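Local coordinates for conserved membrane protein (Chlamydia abortus, PDB 6GZU) that combines deubiquitinating and acetyltransferase activities as a secreted effector of the CE clan and induces fragmentation of the Golgi, at residues H34-V39 with N97-A102; F49-A54 with N167-R172; D143-V148 with A183-I188; V147-S152 with V189-K194. All coordinates share one frame; numbering follows the deposited sequence.

Interaction 1 of 4, residues H34-V39 with N97-A102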
loop_
_atom_site.group_PDB
_atom_site.type_symbol
_atom_site.label_atom_id
_atom_site.label_comp_id
_atom_site.label_asym_id
_atom_site.label_seq_id
_atom_site.Cartn_x
_atom_site.Cartn_y
_atom_site.Cartn_z
ATOM N N HIS A 34 14.298 -2.400 4.532
ATOM C CA HIS A 34 14.214 -1.036 3.999
ATOM C C HIS A 34 13.691 -0.115 5.090
ATOM O O HIS A 34 12.495 -0.024 5.314
ATOM C CB HIS A 34 13.267 -1.021 2.792
ATOM C CG HIS A 34 13.748 -1.860 1.653
ATOM N ND1 HIS A 34 14.787 -1.476 0.830
ATOM C CD2 HIS A 34 13.352 -3.084 1.216
ATOM C CE1 HIS A 34 15.007 -2.425 -0.068
ATOM N NE2 HIS A 34 14.148 -3.410 0.145
ATOM N N SER A 35 14.611 0.532 5.795
ATOM C CA SER A 35 14.206 1.379 6.908
ATOM C C SER A 35 13.376 2.597 6.488
ATOM O O SER A 35 12.741 3.222 7.335
ATOM C CB SER A 35 15.414 1.817 7.718
ATOM O OG SER A 35 16.279 2.627 6.948
ATOM N N ASP A 36 13.365 2.943 5.199
ATOM C CA ASP A 36 12.597 4.067 4.664
ATOM C C ASP A 36 11.145 3.711 4.393
ATOM O O ASP A 36 10.360 4.562 3.983
ATOM C CB ASP A 36 13.188 4.525 3.332
ATOM C CG ASP A 36 14.448 5.348 3.486
ATOM O OD1 ASP A 36 14.683 5.908 4.584
ATOM O OD2 ASP A 36 15.196 5.444 2.487
ATOM N N LEU A 37 10.779 2.432 4.542
ATOM C CA LEU A 37 9.424 2.015 4.199
ATOM C C LEU A 37 8.480 2.150 5.371
ATOM O O LEU A 37 8.719 1.550 6.429
ATOM C CB LEU A 37 9.441 0.548 3.790
ATOM C CG LEU A 37 8.093 -0.094 3.460
ATOM C CD1 LEU A 37 7.533 0.522 2.183
ATOM C CD2 LEU A 37 8.191 -1.646 3.311
ATOM N N PHE A 38 7.414 2.920 5.180
ATOM C CA PHE A 38 6.309 3.006 6.108
ATOM C C PHE A 38 5.270 1.919 5.776
ATOM O O PHE A 38 4.759 1.826 4.641
ATOM C CB PHE A 38 5.655 4.372 5.977
ATOM C CG PHE A 38 4.443 4.555 6.824
ATOM C CD1 PHE A 38 3.174 4.240 6.330
ATOM C CD2 PHE A 38 4.540 5.113 8.090
ATOM C CE1 PHE A 38 2.052 4.432 7.091
ATOM C CE2 PHE A 38 3.383 5.308 8.871
ATOM C CZ PHE A 38 2.161 4.950 8.383
ATOM N N VAL A 39 4.928 1.125 6.779
ATOM C CA VAL A 39 3.861 0.126 6.669
ATOM C C VAL A 39 2.621 0.688 7.365
ATOM O O VAL A 39 2.695 1.097 8.526
ATOM C CB VAL A 39 4.311 -1.126 7.379
ATOM C CG1 VAL A 39 3.178 -2.220 7.338
ATOM C CG2 VAL A 39 5.633 -1.621 6.741
ATOM N N ASN A 97 9.957 9.762 9.850
ATOM C CA ASN A 97 11.214 9.513 9.146
ATOM C C ASN A 97 11.175 8.551 7.924
ATOM O O ASN A 97 12.160 7.896 7.557
ATOM C CB ASN A 97 12.224 8.983 10.169
ATOM C CG ASN A 97 13.644 9.157 9.707
ATOM O OD1 ASN A 97 13.915 9.984 8.828
ATOM N ND2 ASN A 97 14.571 8.386 10.295
ATOM N N PHE A 98 10.043 8.460 7.276
ATOM C CA PHE A 98 9.922 7.499 6.184
ATOM C C PHE A 98 9.898 8.182 4.819
ATOM O O PHE A 98 9.540 9.381 4.727
ATOM C CB PHE A 98 8.651 6.683 6.380
ATOM C CG PHE A 98 8.678 5.845 7.609
ATOM C CD1 PHE A 98 9.374 4.646 7.595
ATOM C CD2 PHE A 98 8.015 6.228 8.763
ATOM C CE1 PHE A 98 9.421 3.839 8.708
ATOM C CE2 PHE A 98 8.079 5.417 9.907
ATOM C CZ PHE A 98 8.760 4.201 9.845
ATOM N N ARG A 99 10.173 7.417 3.745
ATOM C CA ARG A 99 10.184 7.986 2.392
ATOM C C ARG A 99 9.261 7.304 1.406
ATOM O O ARG A 99 8.822 7.908 0.416
ATOM C CB ARG A 99 11.592 7.909 1.812
ATOM C CG ARG A 99 12.616 8.630 2.654
ATOM C CD ARG A 99 12.185 10.089 2.937
ATOM N NE ARG A 99 12.264 10.944 1.744
ATOM C CZ ARG A 99 11.833 12.205 1.708
ATOM N NH1 ARG A 99 11.248 12.708 2.791
ATOM N NH2 ARG A 99 11.989 12.964 0.609
ATOM N N ILE A 100 8.948 6.040 1.655
ATOM C CA ILE A 100 8.128 5.250 0.759
ATOM C C ILE A 100 6.987 4.683 1.590
ATOM O O ILE A 100 7.228 4.038 2.648
ATOM C CB ILE A 100 8.933 4.114 0.091
ATOM C CG1 ILE A 100 10.107 4.702 -0.698
ATOM C CG2 ILE A 100 7.982 3.253 -0.786
ATOM C CD1 ILE A 100 11.013 3.714 -1.317
ATOM N N TYR A 101 5.750 4.919 1.137
ATOM C CA TYR A 101 4.551 4.529 1.879
ATOM C C TYR A 101 3.759 3.586 1.001
ATOM O O TYR A 101 3.311 3.977 -0.070
ATOM C CB TYR A 101 3.713 5.779 2.202
ATOM C CG TYR A 101 4.373 6.711 3.204
ATOM C CD1 TYR A 101 5.537 7.404 2.882
ATOM C CD2 TYR A 101 3.785 6.948 4.465
ATOM C CE1 TYR A 101 6.143 8.253 3.838
ATOM C CE2 TYR A 101 4.357 7.811 5.404
ATOM C CZ TYR A 101 5.543 8.445 5.080
ATOM O OH TYR A 101 6.156 9.277 6.003
ATOM N N ALA A 102 3.565 2.342 1.435
ATOM C CA ALA A 102 2.929 1.358 0.574
ATOM C C ALA A 102 1.641 0.800 1.175
ATOM O O ALA A 102 1.698 0.197 2.265
ATOM C CB ALA A 102 3.895 0.236 0.221
HETATM O O HOH W 1 13.209 5.281 8.627
#
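At one margin of the mixed sheet, the short strand 37-38 runs parallel to the beginning of strand 100-107, and Phe38, Phe98 and Tyr101 gather there into an aromatic cluster. Asp36 O accepts from two successive amides, Arg99 N (2.9 Å) and Ile100 N. Phe38 N then gives a bond of 2.8 Å to Ile100 O. Phe38 is central to the side-chain contact. With CG anti to the backbone N (chi1 176°), its CB lies over the face of the Tyr101 ring, 3.8 Å from the centroid, and also over the face of Phe98. The rings of Phe38 and Tyr101 are inclined by only 26° but slid apart, whereas Phe38 turns an edge toward the face of Phe98 with the planes at 76°. On the opposite face of the sheet, Leu37 CD1 touches Ile100 CG2 and Ala102 CB, both at 4.1 Å. A water joins Ser35 O to Asn97 O ahead of the strands. Phe38 also meets the ring of His80, a zinc ligand, so this parallel edge pairing with its T-shaped aromatic pair adjoins the His60, Cys78, His80 and Cys95 zinc site.

Interaction 2 of 4, residues F49-A54 with N167-R172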
loop_
_atom_site.group_PDB
_atom_site.type_symbol
_atom_site.label_atom_id
_atom_site.label_comp_id
_atom_site.label_asym_id
_atom_site.label_seq_id
_atom_site.Cartn_x
_atom_site.Cartn_y
_atom_site.Cartn_z
ATOM N N PHE A 49 -12.010 4.518 -1.731
ATOM C CA PHE A 49 -12.687 5.626 -1.064
ATOM C C PHE A 49 -11.922 6.128 0.143
ATOM O O PHE A 49 -12.128 7.266 0.535
ATOM C CB PHE A 49 -14.111 5.233 -0.648
ATOM C CG PHE A 49 -15.005 4.898 -1.792
ATOM C CD1 PHE A 49 -15.363 5.854 -2.698
ATOM C CD2 PHE A 49 -15.487 3.621 -1.948
ATOM C CE1 PHE A 49 -16.181 5.550 -3.769
ATOM C CE2 PHE A 49 -16.332 3.313 -2.994
ATOM C CZ PHE A 49 -16.701 4.278 -3.909
ATOM N N SER A 50 -11.048 5.304 0.721
ATOM C CA SER A 50 -10.386 5.680 1.973
ATOM C C SER A 50 -8.903 5.921 1.820
ATOM O O SER A 50 -8.265 6.479 2.737
ATOM C CB SER A 50 -10.628 4.637 3.050
ATOM O OG SER A 50 -9.908 3.465 2.720
ATOM N N ILE A 51 -8.323 5.587 0.669
ATOM C CA ILE A 51 -6.855 5.660 0.525
ATOM C C ILE A 51 -6.324 7.107 0.644
ATOM O O ILE A 51 -5.310 7.305 1.279
ATOM C CB ILE A 51 -6.382 4.954 -0.799
ATOM C CG1 ILE A 51 -4.874 5.003 -0.974
ATOM C CG2 ILE A 51 -7.051 5.573 -2.027
ATOM C CD1 ILE A 51 -4.055 4.298 0.116
ATOM N N GLU A 52 -7.014 8.110 0.097
ATOM C CA GLU A 52 -6.456 9.457 0.167
ATOM C C GLU A 52 -6.381 9.912 1.639
ATOM O O GLU A 52 -5.361 10.485 2.081
ATOM C CB GLU A 52 -7.265 10.445 -0.665
ATOM C CG GLU A 52 -6.791 11.887 -0.468
ATOM C CD GLU A 52 -7.589 12.840 -1.293
ATOM O OE1 GLU A 52 -8.813 12.627 -1.524
ATOM O OE2 GLU A 52 -7.010 13.843 -1.735
ATOM N N ARG A 53 -7.472 9.705 2.382
ATOM C CA ARG A 53 -7.496 10.099 3.812
ATOM C C ARG A 53 -6.397 9.361 4.581
ATOM O O ARG A 53 -5.711 9.959 5.436
ATOM C CB ARG A 53 -8.891 9.858 4.420
ATOM C CG ARG A 53 -9.062 10.179 5.894
ATOM C CD ARG A 53 -8.973 11.644 6.181
ATOM N NE ARG A 53 -10.009 12.410 5.480
ATOM C CZ ARG A 53 -11.232 12.672 5.956
ATOM N NH1 ARG A 53 -11.615 12.220 7.159
ATOM N NH2 ARG A 53 -12.079 13.395 5.216
ATOM N N ALA A 54 -6.169 8.081 4.280
ATOM C CA ALA A 54 -5.128 7.325 4.965
ATOM C C ALA A 54 -3.735 7.890 4.709
ATOM O O ALA A 54 -2.909 8.081 5.644
ATOM C CB ALA A 54 -5.191 5.829 4.589
ATOM N N ASN A 167 -5.085 10.724 -8.335
ATOM C CA ASN A 167 -4.742 12.062 -8.827
ATOM C C ASN A 167 -4.955 13.091 -7.762
ATOM O O ASN A 167 -4.224 14.103 -7.724
ATOM C CB ASN A 167 -5.497 12.363 -10.134
ATOM C CG ASN A 167 -4.947 11.576 -11.258
ATOM O OD1 ASN A 167 -5.468 10.461 -11.611
ATOM N ND2 ASN A 167 -3.868 12.060 -11.816
ATOM N N SER A 168 -5.906 12.852 -6.858
ATOM C CA SER A 168 -6.089 13.794 -5.777
ATOM C C SER A 168 -4.902 13.688 -4.800
ATOM O O SER A 168 -4.356 14.716 -4.350
ATOM C CB SER A 168 -7.419 13.534 -5.102
ATOM O OG SER A 168 -7.734 14.562 -4.212
ATOM N N ILE A 169 -4.457 12.480 -4.473
ATOM C CA ILE A 169 -3.254 12.330 -3.667
ATOM C C ILE A 169 -2.097 13.026 -4.366
ATOM O O ILE A 169 -1.326 13.762 -3.721
ATOM C CB ILE A 169 -2.934 10.819 -3.486
ATOM C CG1 ILE A 169 -4.002 10.182 -2.592
ATOM C CG2 ILE A 169 -1.508 10.620 -2.915
ATOM C CD1 ILE A 169 -3.987 8.626 -2.662
ATOM N N ALA A 170 -1.906 12.769 -5.665
ATOM C CA ALA A 170 -0.730 13.342 -6.355
ATOM C C ALA A 170 -0.759 14.851 -6.286
ATOM O O ALA A 170 0.305 15.504 -6.107
ATOM C CB ALA A 170 -0.720 12.908 -7.803
ATOM N N THR A 171 -1.948 15.449 -6.482
ATOM C CA THR A 171 -2.090 16.903 -6.490
ATOM C C THR A 171 -1.841 17.468 -5.097
ATOM O O THR A 171 -1.096 18.455 -4.935
ATOM C CB THR A 171 -3.468 17.268 -6.985
ATOM O OG1 THR A 171 -3.551 16.850 -8.359
ATOM C CG2 THR A 171 -3.694 18.827 -6.915
ATOM N N ARG A 172 -2.459 16.879 -4.067
ATOM C CA ARG A 172 -2.262 17.387 -2.714
ATOM C C ARG A 172 -0.835 17.267 -2.207
ATOM O O ARG A 172 -0.335 18.190 -1.527
ATOM C CB ARG A 172 -3.222 16.730 -1.723
ATOM C CG ARG A 172 -4.716 17.023 -2.071
ATOM C CD ARG A 172 -5.558 16.600 -0.862
ATOM N NE ARG A 172 -6.979 16.565 -1.169
ATOM C CZ ARG A 172 -7.718 17.649 -1.176
ATOM N NH1 ARG A 172 -7.147 18.803 -0.858
ATOM N NH2 ARG A 172 -9.020 17.599 -1.434
HETATM O O HOH W 2 -10.405 14.838 -1.885
#
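Ile51, in the first turn of helix 51-58, meets Ile169 of helix 159-174: its CG1 rests 4.1 Å from Ile169 CD1, the two side chains crossing at about a right angle. Beyond it, the branch of Ile169 formed by CG1 and CD1 reaches the backbone of the next residue, with both atoms 3.8 Å from Glu52 CA. Glu52 continues the contact. Its CB and CG pass Ile169 CG1 in the opposite sense, and the chain, which leaves CB opposite the amide nitrogen (chi1 173°) and stays extended, carries the carboxylate across to Ser168 and Arg172. OE2 accepts from both. In the modelled conformer, one of two, Ser168 OG donates to Glu52 OE2 over 2.7 Å, on the syn side but tilted from the carboxylate plane, while Arg172 NE approaches Glu52 OE2 at 2.8 Å from the opposite face. The salt bridge is bent, with an angle of 142° at the hydrogen, although Glu52 OE2 lies within the guanidinium plane. A water donates to Glu52 OE1 at 2.7 Å and accepts from Arg172 NH2. Together these partners would restrict how the carboxylate turns, and the positive charge of Arg172 would be expected to keep Glu52 ionised where the two helices meet.

Interaction 3 of 4, residues D143-V148 with A183-I188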
loop_
_atom_site.group_PDB
_atom_site.type_symbol
_atom_site.label_atom_id
_atom_site.label_comp_id
_atom_site.label_asym_id
_atom_site.label_seq_id
_atom_site.Cartn_x
_atom_site.Cartn_y
_atom_site.Cartn_z
ATOM N N ASP A 143 10.565 10.735 -2.391
ATOM C CA ASP A 143 11.839 11.101 -3.014
ATOM C C ASP A 143 11.670 11.259 -4.518
ATOM O O ASP A 143 12.234 12.180 -5.122
ATOM C CB ASP A 143 12.922 10.042 -2.721
ATOM C CG ASP A 143 13.482 10.140 -1.311
ATOM O OD1 ASP A 143 13.744 11.272 -0.809
ATOM O OD2 ASP A 143 13.683 9.075 -0.704
ATOM N N ARG A 144 10.845 10.396 -5.106
ATOM C CA ARG A 144 10.648 10.393 -6.558
ATOM C C ARG A 144 9.427 11.205 -6.984
ATOM O O ARG A 144 9.201 11.404 -8.195
ATOM C CB ARG A 144 10.562 8.951 -7.107
ATOM C CG ARG A 144 11.927 8.267 -7.111
ATOM C CD ARG A 144 11.821 6.803 -7.382
ATOM N NE ARG A 144 11.324 6.518 -8.719
ATOM C CZ ARG A 144 12.090 6.304 -9.794
ATOM N NH1 ARG A 144 13.408 6.404 -9.727
ATOM N NH2 ARG A 144 11.524 5.982 -10.949
ATOM N N ARG A 145 8.679 11.717 -6.005
ATOM C CA ARG A 145 7.444 12.512 -6.252
ATOM C C ARG A 145 6.527 11.731 -7.193
ATOM O O ARG A 145 6.100 12.225 -8.279
ATOM C CB ARG A 145 7.735 13.907 -6.795
ATOM C CG ARG A 145 8.595 14.694 -5.839
ATOM C CD ARG A 145 8.751 16.151 -6.368
ATOM N NE ARG A 145 7.633 17.013 -6.047
ATOM C CZ ARG A 145 6.720 17.427 -6.910
ATOM N NH1 ARG A 145 6.661 16.930 -8.151
ATOM N NH2 ARG A 145 5.793 18.302 -6.497
ATOM N N GLU A 146 6.208 10.506 -6.779
ATOM C CA GLU A 146 5.354 9.668 -7.602
ATOM C C GLU A 146 4.359 8.926 -6.748
ATOM O O GLU A 146 4.631 8.578 -5.578
ATOM C CB GLU A 146 6.192 8.684 -8.447
ATOM C CG GLU A 146 6.953 7.638 -7.655
ATOM C CD GLU A 146 7.951 6.795 -8.488
ATOM O OE1 GLU A 146 8.382 7.258 -9.561
ATOM O OE2 GLU A 146 8.290 5.630 -8.109
ATOM N N VAL A 147 3.222 8.642 -7.372
ATOM C CA VAL A 147 2.204 7.736 -6.832
ATOM C C VAL A 147 2.116 6.578 -7.794
ATOM O O VAL A 147 1.739 6.750 -8.959
ATOM C CB VAL A 147 0.823 8.469 -6.680
ATOM C CG1 VAL A 147 -0.251 7.510 -6.098
ATOM C CG2 VAL A 147 0.948 9.746 -5.841
ATOM N N VAL A 148 2.550 5.405 -7.326
ATOM C CA VAL A 148 2.537 4.208 -8.145
ATOM C C VAL A 148 1.360 3.310 -7.777
ATOM O O VAL A 148 1.142 3.013 -6.604
ATOM C CB VAL A 148 3.873 3.418 -7.949
ATOM C CG1 VAL A 148 3.852 2.073 -8.735
ATOM C CG2 VAL A 148 5.029 4.322 -8.411
ATOM N N ALA A 183 8.363 24.466 -8.102
ATOM C CA ALA A 183 6.932 24.502 -8.359
ATOM C C ALA A 183 6.203 23.454 -7.522
ATOM O O ALA A 183 6.805 22.490 -7.036
ATOM C CB ALA A 183 6.642 24.265 -9.858
ATOM N N LEU A 184 4.911 23.645 -7.332
ATOM C CA LEU A 184 4.076 22.706 -6.607
ATOM C C LEU A 184 3.302 21.783 -7.531
ATOM O O LEU A 184 2.073 21.621 -7.404
ATOM C CB LEU A 184 3.134 23.494 -5.692
ATOM C CG LEU A 184 3.938 24.418 -4.783
ATOM C CD1 LEU A 184 2.983 25.176 -3.866
ATOM C CD2 LEU A 184 4.929 23.578 -3.957
ATOM N N SER A 185 4.022 21.185 -8.470
ATOM C CA SER A 185 3.412 20.328 -9.497
ATOM C C SER A 185 2.909 19.022 -8.895
ATOM O O SER A 185 3.494 18.500 -7.952
ATOM C CB SER A 185 4.468 20.033 -10.565
ATOM O OG SER A 185 5.600 19.352 -10.022
ATOM N N PRO A 186 1.847 18.434 -9.467
ATOM C CA PRO A 186 1.401 17.148 -8.934
ATOM C C PRO A 186 2.487 16.083 -9.020
ATOM O O PRO A 186 3.288 16.098 -9.966
ATOM C CB PRO A 186 0.251 16.777 -9.866
ATOM C CG PRO A 186 -0.311 18.086 -10.309
ATOM C CD PRO A 186 0.894 18.975 -10.454
ATOM N N PHE A 187 2.515 15.166 -8.064
ATOM C CA PHE A 187 3.350 13.980 -8.227
ATOM C C PHE A 187 2.907 13.274 -9.519
ATOM O O PHE A 187 1.721 13.337 -9.936
ATOM C CB PHE A 187 3.127 12.999 -7.064
ATOM C CG PHE A 187 3.860 13.349 -5.804
ATOM C CD1 PHE A 187 4.356 14.619 -5.561
ATOM C CD2 PHE A 187 4.083 12.368 -4.857
ATOM C CE1 PHE A 187 5.014 14.885 -4.368
ATOM C CE2 PHE A 187 4.735 12.632 -3.691
ATOM C CZ PHE A 187 5.233 13.898 -3.450
ATOM N N ILE A 188 3.830 12.549 -10.163
ATOM C CA ILE A 188 3.421 11.746 -11.323
ATOM C C ILE A 188 2.670 10.512 -10.865
ATOM O O ILE A 188 3.056 9.916 -9.860
ATOM C CB ILE A 188 4.638 11.380 -12.172
ATOM C CG1 ILE A 188 4.215 10.687 -13.448
ATOM C CG2 ILE A 188 5.625 10.491 -11.379
ATOM C CD1 ILE A 188 5.349 10.529 -14.418
#
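Arg145 O and Val147 N bracket Ile188 in a parallel backbone pairing, accepting from Ile188 N at 3.0 Å and donating to Ile188 O at 2.8 Å, the second bond much the straighter. Between these bonds Glu146 lies beside Ile188, and its CB meets Ile188 CG2 at 3.5 Å on the same face of the sheet. Just before the pairing, Phe187 packs flat against the backbone of Arg145: Arg145 CA stands over the middle of the ring, 3.5 Å from its centroid and only 5° off the ring normal. Arg145 CB reaches the ring at CD1, and the side chain then bends at chi3 (82°), bringing the guanidinium across the ring with its plane inclined by 62°. From there NH2 donates to Ser185 O at 2.7 Å, in the plane of that carbonyl, and NH1 makes a weak bond to Ser185 OG. NH2 is also bonded to Tyr177 O, and Ser185 OG to Asp179, so the arginine ties the loop leading into strand 188-191 together. On the side of the sheet facing helix 159-174, Val147 CG2 touches Phe187 CB at 4.1 Å; Phe187 itself lies against Ala170 and Leu173. Arg145 and Glu146 together face Asn141, forming a G1 beta bulge where strand 146-150 begins, next to the loop that ends the beta-alpha-beta crossover.

Interaction 4 of 4, residues V147-S152 with V189-K194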
loop_
_atom_site.group_PDB
_atom_site.type_symbol
_atom_site.label_atom_id
_atom_site.label_comp_id
_atom_site.label_asym_id
_atom_site.label_seq_id
_atom_site.Cartn_x
_atom_site.Cartn_y
_atom_site.Cartn_z
ATOM N N VAL A 147 3.222 8.642 -7.372
ATOM C CA VAL A 147 2.204 7.736 -6.832
ATOM C C VAL A 147 2.116 6.578 -7.794
ATOM O O VAL A 147 1.739 6.750 -8.959
ATOM C CB VAL A 147 0.823 8.469 -6.680
ATOM C CG1 VAL A 147 -0.251 7.510 -6.098
ATOM C CG2 VAL A 147 0.948 9.746 -5.841
ATOM N N VAL A 148 2.550 5.405 -7.326
ATOM C CA VAL A 148 2.537 4.208 -8.145
ATOM C C VAL A 148 1.360 3.310 -7.777
ATOM O O VAL A 148 1.142 3.013 -6.604
ATOM C CB VAL A 148 3.873 3.418 -7.949
ATOM C CG1 VAL A 148 3.852 2.073 -8.735
ATOM C CG2 VAL A 148 5.029 4.322 -8.411
ATOM N N PHE A 149 0.602 2.898 -8.779
ATOM C CA PHE A 149 -0.514 1.995 -8.551
ATOM C C PHE A 149 -0.242 0.662 -9.243
ATOM O O PHE A 149 -0.009 0.605 -10.479
ATOM C CB PHE A 149 -1.792 2.613 -9.154
ATOM C CG PHE A 149 -2.978 1.697 -9.114
ATOM C CD1 PHE A 149 -3.522 1.298 -7.902
ATOM C CD2 PHE A 149 -3.544 1.238 -10.278
ATOM C CE1 PHE A 149 -4.634 0.470 -7.861
ATOM C CE2 PHE A 149 -4.649 0.425 -10.238
ATOM C CZ PHE A 149 -5.179 0.027 -9.047
ATOM N N PHE A 150 -0.259 -0.405 -8.450
ATOM C CA PHE A 150 -0.064 -1.758 -8.973
ATOM C C PHE A 150 -1.301 -2.608 -8.843
ATOM O O PHE A 150 -1.829 -2.777 -7.759
ATOM C CB PHE A 150 1.099 -2.442 -8.223
ATOM C CG PHE A 150 1.319 -3.870 -8.627
ATOM C CD1 PHE A 150 0.571 -4.891 -8.038
ATOM C CD2 PHE A 150 2.249 -4.209 -9.612
ATOM C CE1 PHE A 150 0.749 -6.211 -8.440
ATOM C CE2 PHE A 150 2.420 -5.550 -10.005
ATOM C CZ PHE A 150 1.689 -6.526 -9.401
ATOM N N ASP A 151 -1.781 -3.124 -9.978
ATOM C CA ASP A 151 -2.898 -4.059 -10.051
ATOM C C ASP A 151 -2.454 -5.162 -10.978
ATOM O O ASP A 151 -2.251 -4.920 -12.187
ATOM C CB ASP A 151 -4.104 -3.339 -10.636
ATOM C CG ASP A 151 -5.287 -4.257 -10.849
ATOM O OD1 ASP A 151 -5.231 -5.436 -10.436
ATOM O OD2 ASP A 151 -6.260 -3.802 -11.437
ATOM N N SER A 152 -2.291 -6.375 -10.441
ATOM C CA SER A 152 -1.877 -7.511 -11.253
ATOM C C SER A 152 -2.895 -7.869 -12.317
ATOM O O SER A 152 -2.548 -8.583 -13.272
ATOM C CB SER A 152 -1.568 -8.753 -10.390
ATOM O OG SER A 152 -2.573 -8.996 -9.396
ATOM N N VAL A 189 1.583 10.159 -11.547
ATOM C CA VAL A 189 0.857 8.912 -11.304
ATOM C C VAL A 189 1.298 7.878 -12.323
ATOM O O VAL A 189 1.221 8.087 -13.549
ATOM C CB VAL A 189 -0.689 9.137 -11.396
ATOM C CG1 VAL A 189 -1.470 7.774 -11.245
ATOM C CG2 VAL A 189 -1.148 10.161 -10.339
ATOM N N LYS A 190 1.693 6.706 -11.833
ATOM C CA LYS A 190 2.126 5.613 -12.705
ATOM C C LYS A 190 1.270 4.362 -12.408
ATOM O O LYS A 190 1.404 3.759 -11.346
ATOM C CB LYS A 190 3.610 5.257 -12.422
ATOM C CG LYS A 190 4.605 6.402 -12.694
ATOM C CD LYS A 190 6.049 5.998 -12.366
ATOM C CE LYS A 190 7.010 7.096 -12.818
ATOM N NZ LYS A 190 8.442 6.838 -12.382
ATOM N N LYS A 191 0.377 4.001 -13.323
ATOM C CA LYS A 191 -0.395 2.773 -13.189
ATOM C C LYS A 191 0.429 1.760 -13.994
ATOM O O LYS A 191 0.298 1.644 -15.223
ATOM C CB LYS A 191 -1.803 2.984 -13.758
ATOM C CG LYS A 191 -2.580 4.088 -12.940
ATOM C CD LYS A 191 -4.008 4.295 -13.485
ATOM C CE LYS A 191 -4.994 3.173 -13.096
ATOM N NZ LYS A 191 -6.326 3.364 -13.766
ATOM N N VAL A 192 1.267 0.980 -13.294
ATOM C CA VAL A 192 2.409 0.341 -13.953
ATOM C C VAL A 192 2.072 -0.914 -14.743
ATOM O O VAL A 192 2.803 -1.258 -15.677
ATOM C CB VAL A 192 3.538 0.005 -12.957
ATOM C CG1 VAL A 192 4.159 1.334 -12.465
ATOM C CG2 VAL A 192 3.021 -0.861 -11.803
ATOM N N ILE A 193 0.983 -1.613 -14.407
ATOM C CA ILE A 193 0.608 -2.842 -15.142
ATOM C C ILE A 193 -0.412 -2.483 -16.226
ATOM O O ILE A 193 -1.550 -2.062 -15.921
ATOM C CB ILE A 193 -0.006 -3.872 -14.168
ATOM C CG1 ILE A 193 0.946 -4.133 -13.015
ATOM C CG2 ILE A 193 -0.394 -5.170 -14.882
ATOM C CD1 ILE A 193 2.355 -4.471 -13.478
ATOM N N LYS A 194 -0.018 -2.643 -17.488
ATOM C CA LYS A 194 -0.909 -2.309 -18.584
ATOM C C LYS A 194 -1.606 -3.539 -19.112
ATOM O O LYS A 194 -2.676 -3.427 -19.700
ATOM C CB LYS A 194 -0.173 -1.594 -19.717
ATOM C CG LYS A 194 0.603 -0.359 -19.316
ATOM C CD LYS A 194 -0.122 0.562 -18.299
ATOM C CE LYS A 194 -1.472 1.166 -18.758
ATOM N NZ LYS A 194 -1.902 2.345 -17.864
HETATM O O HOH W 3 -0.956 -1.201 -12.231
#
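From CB, Phe150 places its ring beside the end of Ile193, a position reached because chi1 (176°) sets CG across from its own amide N. Phe150 CD2 lies 3.6 Å from Ile193 CG1; farther along, Phe150 CE2 meets Ile193 CD1 at 3.6 Å. Elsewhere the ring stacks with Phe211 of helix 204-217. On the same face, Val148 CG1 reaches Val192 CG1 at 3.8 Å in one of the two conformers of that valine. Across the sheet, Phe149 CD2 is approached by Lys191 CE at 3.7 Å, where the lysine chain bends at chi3 before its amine goes on to a salt bridge with Asp163. The backbones pair in parallel, the strand axes 14° apart. Lys190 bonds through N to Val147 O (2.9 Å) and through O to Phe149 N, and Val192 N donates to Phe149 O at 3.1 Å. After this the chains separate and a water takes over, donating to Phe149 O at 2.7 Å while accepting from Asp151 N and Ile193 N. Ile193 CB also presses on Asp151 O. Asp151 OD1 accepts from His134 NE2 and Leu153 N, and OD2 from Phe156 N, consistent with a Cys-His-Asp triad completed by Cys204. The water, by tying Asp151 N to Phe149 O and Ile193 N, probably helps to position Asp151, while backbone amides hold its carboxylate beside His134.

In the fold
Interactions 1, 3 and 4 lie on one mixed sheet, with interaction 1 at the strand 37-38 margin and interactions 3 and 4 in succession along the pairing at the other. The salt bridge from Arg99 NH2 to Asp143 OD1, 2.8 Å, links interactions 1 and 3, whose centres are 16 Å apart. Interactions 3 and 4 share Val147 and Val148 and are joined again by Glu146 OE1 and Lys190 NZ at 2.9 Å. Interaction 2 backs onto both through helix 159-174: Ile169 CG2 touches Val147 CG2 at 3.9 Å. The zinc site adjoins interaction 1 and the probable catalytic triad adjoins interaction 4; the centres of interactions 1 and 4 lie about 18 Å apart.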